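Local structure of probable porin (Pseudomonas aeruginosa, 2Y0H) at residues G168-K171 with A172-S175; G198-K201 with D202-Q206; S232-D235 with G236-S240. The protein belongs to the OprD family of outer-membrane porins and probably lets small solutes cross the membrane through its 18-stranded beta barrel. All coordinates share one frame; numbering follows the deposited sequence.

All three contacts sit at the same end of the barrel. Contact 1 comes first along the chain, in the loop between strands 143-154 and 178-186; contact 2 follows in the tight hairpin of strands 191-200 and 204-216, and contact 3 where strand 221-234 runs into its loop. The centres of contacts 2 and 3 lie about 6 Å apart, since strands 204-216 and 221-234 are neighbours in the sheet. About 13 Å and 12 Å separate the centre of contact 1 from those of contacts 2 and 3, yet its atoms touch both. With the chain ends on the periplasmic side, as in other porins, this rim should be the extracellular one, its loops tied by polar bonds.

Contact 1: residues G168-K171 with A172-S175; sequences GRDK and AHAS
Asp170 grips Ala172 and His173, using both its side chain and its backbone. Its carboxylate OD1 takes the backbone N-H of Ala172 at 2.8 Å from Asp170 OD1 to Ala172 N, an Asx turn in which the donor comes from above the carboxylate plane. Its main-chain O accepts from His173 N, 2.9 Å away, and makes residues 170-173 a type I beta turn. This donor, too, stands well above the plane of the carbonyl, and the bond is clearly bent, with 136° at the hydrogen. The second carboxylate oxygen goes to the histidine: Asp170 OD2 lies over one face of the imidazole, 3.6 Å from His173 CG and shifted toward the rim, with the carboxylate and ring planes only 28° apart.

With CG anti to the backbone N (chi1 -175°), the carboxylate lies beside its own carbonyl carbon, which brings OD1 to Ala172 N and OD2 over the imidazole. On the flank, the methyl CB of Ala174 packs 3.5 Å from Lys171 O. A water spans the mouth of the turn, donating to Asp170 O and to His173 O at 2.6 Å from each, and Asp170 O is thereby gripped by two donors. Further out, His173 ND1 bonds to the main-chain O of Ile239, while Arg169 NH2 reaches Ser240 OG and Pro242 O; both reach into the loop after strand 221-234.

Because ND1 meets a carbonyl oxygen, that nitrogen must carry a proton. A carboxylate over the ring face should make a positive charge on the imidazole easier to bear, so the histidine may be protonated more readily here than in free solution.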
loop_
_atom_site.group_PDB
_atom_site.type_symbol
_atom_site.label_atom_id
_atom_site.label_comp_id
_atom_site.label_asym_id
_atom_site.label_seq_id
_atom_site.Cartn_x
_atom_site.Cartn_y
_atom_site.Cartn_z
ATOM N N GLY A 168 -5.392 -11.420 -10.253
ATOM C CA GLY A 168 -6.073 -11.576 -11.534
ATOM C C GLY A 168 -5.845 -12.911 -12.234
ATOM O O GLY A 168 -6.466 -13.181 -13.262
ATOM N N ARG A 169 -4.977 -13.763 -11.692
ATOM C CA ARG A 169 -4.709 -15.055 -12.343
ATOM C C ARG A 169 -5.156 -16.310 -11.550
ATOM O O ARG A 169 -5.829 -16.205 -10.521
ATOM C CB ARG A 169 -3.237 -15.157 -12.814
ATOM C CG ARG A 169 -2.499 -13.818 -12.851
ATOM C CD ARG A 169 -1.838 -13.456 -14.192
ATOM N NE ARG A 169 -0.783 -14.369 -14.593
ATOM C CZ ARG A 169 0.164 -14.116 -15.504
ATOM N NH1 ARG A 169 0.238 -12.952 -16.127
ATOM N NH2 ARG A 169 1.061 -15.049 -15.793
ATOM N N ASP A 170 -4.768 -17.487 -12.047
ATOM C CA ASP A 170 -5.254 -18.788 -11.546
ATOM C C ASP A 170 -4.870 -19.120 -10.088
ATOM O O ASP A 170 -3.724 -19.506 -9.800
ATOM C CB ASP A 170 -4.772 -19.905 -12.489
ATOM C CG ASP A 170 -5.324 -21.280 -12.120
ATOM O OD1 ASP A 170 -6.153 -21.378 -11.182
ATOM O OD2 ASP A 170 -4.916 -22.269 -12.782
ATOM N N LYS A 171 -5.825 -19.001 -9.168
ATOM C CA LYS A 171 -5.502 -19.254 -7.772
ATOM C C LYS A 171 -5.113 -20.724 -7.554
ATOM O O LYS A 171 -4.513 -21.078 -6.542
ATOM C CB LYS A 171 -6.649 -18.836 -6.859
ATOM C CG LYS A 171 -7.572 -19.963 -6.439
ATOM C CD LYS A 171 -8.527 -19.465 -5.358
ATOM C CE LYS A 171 -9.953 -19.371 -5.873
ATOM N NZ LYS A 171 -10.547 -20.720 -6.107
ATOM N N ALA A 172 -5.442 -21.572 -8.523
ATOM C CA ALA A 172 -5.040 -22.973 -8.486
ATOM C C ALA A 172 -3.551 -23.166 -8.825
ATOM O O ALA A 172 -2.917 -24.115 -8.369
ATOM C CB ALA A 172 -5.920 -23.800 -9.418
ATOM N N HIS A 173 -2.985 -22.269 -9.623
ATOM C CA HIS A 173 -1.556 -22.348 -9.894
ATOM C C HIS A 173 -0.788 -21.350 -9.013
ATOM O O HIS A 173 -0.282 -20.324 -9.479
ATOM C CB HIS A 173 -1.272 -22.189 -11.393
ATOM C CG HIS A 173 -1.514 -23.442 -12.183
ATOM N ND1 HIS A 173 -1.204 -23.554 -13.524
ATOM C CD2 HIS A 173 -2.012 -24.649 -11.814
ATOM C CE1 HIS A 173 -1.507 -24.770 -13.946
ATOM N NE2 HIS A 173 -2.003 -25.453 -12.928
ATOM N N ALA A 174 -0.716 -21.676 -7.728
ATOM C CA ALA A 174 -0.201 -20.765 -6.719
ATOM C C ALA A 174 1.137 -21.238 -6.186
ATOM O O ALA A 174 1.573 -22.341 -6.470
ATOM C CB ALA A 174 -1.200 -20.633 -5.580
ATOM N N SER A 175 1.789 -20.400 -5.396
ATOM C CA SER A 175 3.097 -20.743 -4.867
ATOM C C SER A 175 3.128 -20.331 -3.414
ATOM O O SER A 175 2.486 -19.348 -3.035
ATOM C CB SER A 175 4.184 -20.029 -5.683
ATOM O OG SER A 175 5.411 -19.909 -4.977
HETATM O O HOH W 1 -1.540 -18.445 -10.859
#

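Contact 2: residues G198-K201 with D202-Q206; sequences GQLK and DIYRQ
Leu200 packs against both Ile203 and Tyr204 in the dense part of the hairpin. Its CB lies 3.6 Å from Tyr204 CE1, approaching the ring at a slant, and its CD1 is 3.7 Å from Ile203 CD1, the two aliphatic chains running side by side. Tyr204 has CG between its backbone N and carbonyl carbon (chi1 80°), which brings the CD1-CE1 side of the ring against Leu200. Phe178 of the neighbouring strand touches both Leu200 and Tyr204.

The backbone explains why two residues face one: Leu200 O accepts from Ile203 N at 2.8 Å and from Tyr204 N at 3.1 Å, a classic beta bulge at the tip of the antiparallel hairpin formed by strands 191-200 and 204-216. Two residues further from the tip along each strand, Gly198 and Gln206 form a hydrogen-bonded pair, with 2.8 Å from Gly198 N to Gln206 O.

On the other sheet face, Gln199 NE2 lies over one face of the Arg205 guanidinium, and both side chains turn to Asp235 OD1; that of Arg205 is about 5 Å from a bound detergent molecule. Loosest is the exposed Lys201 side chain, with a long salt bridge, 3.6 Å from NZ to Asp202 OD2; Asp202 OD1 accepts from Ala237 N.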
loop_
_atom_site.group_PDB
_atom_site.type_symbol
_atom_site.label_atom_id
_atom_site.label_comp_id
_atom_site.label_asym_id
_atom_site.label_seq_id
_atom_site.Cartn_x
_atom_site.Cartn_y
_atom_site.Cartn_z
ATOM N N GLY A 198 11.702 -9.018 -6.156
ATOM C CA GLY A 198 10.631 -9.870 -5.665
ATOM C C GLY A 198 10.521 -11.119 -6.528
ATOM O O GLY A 198 10.549 -11.038 -7.753
ATOM N N GLN A 199 10.416 -12.281 -5.900
ATOM C CA GLN A 199 10.282 -13.519 -6.660
ATOM C C GLN A 199 9.210 -14.410 -6.079
ATOM O O GLN A 199 9.394 -14.972 -5.007
ATOM C CB GLN A 199 11.597 -14.298 -6.664
ATOM C CG GLN A 199 11.472 -15.697 -7.268
ATOM C CD GLN A 199 12.688 -16.565 -6.951
ATOM O OE1 GLN A 199 13.109 -16.652 -5.797
ATOM N NE2 GLN A 199 13.272 -17.184 -7.982
ATOM N N LEU A 200 8.096 -14.549 -6.786
ATOM C CA LEU A 200 7.083 -15.517 -6.394
ATOM C C LEU A 200 7.512 -16.791 -7.089
ATOM O O LEU A 200 7.331 -16.921 -8.301
ATOM C CB LEU A 200 5.699 -15.108 -6.890
ATOM C CG LEU A 200 4.507 -15.386 -5.969
ATOM C CD1 LEU A 200 3.180 -15.461 -6.737
ATOM C CD2 LEU A 200 4.722 -16.593 -5.102
ATOM N N LYS A 201 8.096 -17.711 -6.326
ATOM C CA LYS A 201 8.754 -18.893 -6.886
ATOM C C LYS A 201 7.891 -19.639 -7.903
ATOM O O LYS A 201 6.743 -19.971 -7.631
ATOM C CB LYS A 201 9.187 -19.854 -5.783
ATOM C CG LYS A 201 10.207 -20.894 -6.275
ATOM C CD LYS A 201 10.493 -21.960 -5.230
ATOM C CE LYS A 201 11.640 -22.889 -5.682
ATOM N NZ LYS A 201 11.396 -23.487 -7.030
ATOM N N ASP A 202 8.465 -19.883 -9.071
ATOM C CA ASP A 202 7.766 -20.524 -10.189
ATOM C C ASP A 202 6.648 -19.737 -10.869
ATOM O O ASP A 202 5.977 -20.262 -11.752
ATOM C CB ASP A 202 7.266 -21.913 -9.798
ATOM C CG ASP A 202 8.380 -22.911 -9.736
ATOM O OD1 ASP A 202 9.328 -22.762 -10.549
ATOM O OD2 ASP A 202 8.315 -23.817 -8.873
ATOM N N ILE A 203 6.456 -18.484 -10.488
ATOM C CA ILE A 203 5.419 -17.673 -11.126
ATOM C C ILE A 203 5.985 -16.405 -11.772
ATOM O O ILE A 203 5.909 -16.245 -12.991
ATOM C CB ILE A 203 4.266 -17.350 -10.147
ATOM C CG1 ILE A 203 3.564 -18.644 -9.764
ATOM C CG2 ILE A 203 3.277 -16.339 -10.769
ATOM C CD1 ILE A 203 2.467 -18.494 -8.722
ATOM N N TYR A 204 6.568 -15.520 -10.965
ATOM C CA TYR A 204 7.183 -14.311 -11.506
ATOM C C TYR A 204 8.368 -13.777 -10.697
ATOM O O TYR A 204 8.557 -14.128 -9.529
ATOM C CB TYR A 204 6.136 -13.206 -11.741
ATOM C CG TYR A 204 5.713 -12.425 -10.503
ATOM C CD1 TYR A 204 4.709 -12.905 -9.660
ATOM C CD2 TYR A 204 6.312 -11.208 -10.186
ATOM C CE1 TYR A 204 4.304 -12.185 -8.549
ATOM C CE2 TYR A 204 5.918 -10.484 -9.071
ATOM C CZ TYR A 204 4.922 -10.978 -8.257
ATOM O OH TYR A 204 4.533 -10.261 -7.157
ATOM N N ARG A 205 9.152 -12.939 -11.367
ATOM C CA ARG A 205 10.296 -12.207 -10.811
ATOM C C ARG A 205 10.066 -10.732 -11.100
ATOM O O ARG A 205 9.585 -10.387 -12.168
ATOM C CB ARG A 205 11.581 -12.553 -11.578
ATOM C CG ARG A 205 12.223 -13.844 -11.267
ATOM C CD ARG A 205 13.441 -14.048 -12.187
ATOM N NE ARG A 205 13.935 -15.408 -12.020
ATOM C CZ ARG A 205 15.201 -15.736 -11.785
ATOM N NH1 ARG A 205 16.139 -14.800 -11.705
ATOM N NH2 ARG A 205 15.523 -17.012 -11.628
ATOM N N GLN A 206 10.483 -9.862 -10.194
ATOM C CA GLN A 206 10.268 -8.440 -10.380
ATOM C C GLN A 206 11.434 -7.624 -9.825
ATOM O O GLN A 206 11.806 -7.774 -8.657
ATOM C CB GLN A 206 8.976 -8.043 -9.683
ATOM C CG GLN A 206 8.571 -6.613 -9.875
ATOM C CD GLN A 206 7.142 -6.373 -9.409
ATOM O OE1 GLN A 206 6.901 -6.145 -8.234
ATOM N NE2 GLN A 206 6.194 -6.431 -10.338
HETATM O O HOH W 2 11.584 -22.808 -9.640
#

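Contact 3: residues S232-D235 with G236-S240; sequences SGED and GAAIS
Asp235 and Ala238 are joined by the one hydrogen bond of this contact, from Ala238 N to Asp235 O at 2.9 Å. It is bent, and the donor is tilted moderately from the carbonyl plane.

Van der Waals contact comes from Glu234, whose chain lies alongside the methyl of Ala238: CB of Glu234 is 3.9 Å from CB of Ala238, and OE2 is 3.8 Å from that same carbon. A chi1 of 72° tucks CG of Glu234 over its own backbone, and the glutamate leans over the turn rather than away from it, at an exposed position.

Polar bonds take the side chain of Asp235 in another direction. Its CB points away from the turn, and the buried carboxylate is held by the preceding hairpin, where OD2 accepts from Asp202 N. Ser232 OG, further down the strand, is bonded to Gln206 NE2 on the adjacent strand.

Backbone shape sets the corner: Gly236 has positive phi with strongly negative psi (57°/-132°), a conformation that favours glycine. That is the second position of a type II' beta turn, here spanning Asp235 to Ala238 and leading strand 221-234 of the porin barrel into its rim loop.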
loop_
_atom_site.group_PDB
_atom_site.type_symbol
_atom_site.label_atom_id
_atom_site.label_comp_id
_atom_site.label_asym_id
_atom_site.label_seq_id
_atom_site.Cartn_x
_atom_site.Cartn_y
_atom_site.Cartn_z
ATOM N N SER A 232 9.246 -6.839 -14.757
ATOM C CA SER A 232 8.613 -8.085 -14.317
ATOM C C SER A 232 8.653 -9.150 -15.419
ATOM O O SER A 232 8.250 -8.895 -16.553
ATOM C CB SER A 232 7.138 -7.832 -13.968
ATOM O OG SER A 232 6.992 -6.981 -12.848
ATOM N N GLY A 233 9.104 -10.347 -15.079
ATOM C CA GLY A 233 9.087 -11.456 -16.013
ATOM C C GLY A 233 8.700 -12.738 -15.301
ATOM O O GLY A 233 8.435 -12.743 -14.098
ATOM N N GLU A 234 8.670 -13.834 -16.041
ATOM C CA GLU A 234 8.267 -15.108 -15.472
ATOM C C GLU A 234 9.391 -15.638 -14.603
ATOM O O GLU A 234 10.518 -15.164 -14.680
ATOM C CB GLU A 234 7.943 -16.117 -16.580
ATOM C CG GLU A 234 9.165 -16.629 -17.330
ATOM C CD GLU A 234 8.776 -17.531 -18.483
ATOM O OE1 GLU A 234 7.896 -17.116 -19.274
ATOM O OE2 GLU A 234 9.334 -18.650 -18.595
ATOM N N ASP A 235 9.083 -16.628 -13.776
ATOM C CA ASP A 235 10.101 -17.278 -12.977
ATOM C C ASP A 235 9.902 -18.788 -13.009
ATOM O O ASP A 235 8.770 -19.266 -12.947
ATOM C CB ASP A 235 10.045 -16.771 -11.531
ATOM C CG ASP A 235 11.031 -17.491 -10.623
ATOM O OD1 ASP A 235 12.190 -17.054 -10.538
ATOM O OD2 ASP A 235 10.653 -18.502 -9.997
ATOM N N GLY A 236 11.003 -19.530 -13.097
ATOM C CA GLY A 236 10.975 -20.979 -12.955
ATOM C C GLY A 236 10.053 -21.667 -13.946
ATOM O O GLY A 236 10.094 -21.374 -15.139
ATOM N N ALA A 237 9.210 -22.569 -13.447
ATOM C CA ALA A 237 8.269 -23.303 -14.302
ATOM C C ALA A 237 7.209 -22.392 -14.902
ATOM O O ALA A 237 6.527 -22.772 -15.850
ATOM C CB ALA A 237 7.620 -24.439 -13.539
ATOM N N ALA A 238 7.080 -21.187 -14.359
ATOM C CA ALA A 238 6.127 -20.218 -14.896
ATOM C C ALA A 238 4.718 -20.820 -14.971
ATOM O O ALA A 238 4.094 -20.847 -16.022
ATOM C CB ALA A 238 6.582 -19.731 -16.274
ATOM N N ILE A 239 4.220 -21.305 -13.843
ATOM C CA ILE A 239 2.994 -22.085 -13.844
ATOM C C ILE A 239 1.725 -21.290 -14.144
ATOM O O ILE A 239 0.665 -21.876 -14.319
ATOM C CB ILE A 239 2.831 -22.850 -12.530
ATOM C CG1 ILE A 239 2.819 -21.882 -11.331
ATOM C CG2 ILE A 239 3.951 -23.864 -12.392
ATOM C CD1 ILE A 239 2.776 -22.608 -9.990
ATOM N N SER A 240 1.828 -19.964 -14.219
ATOM C CA SER A 240 0.649 -19.154 -14.506
ATOM C C SER A 240 0.737 -18.564 -15.902
ATOM O O SER A 240 -0.080 -17.736 -16.283
ATOM C CB SER A 240 0.427 -18.061 -13.439
ATOM O OG SER A 240 1.105 -16.851 -13.744
#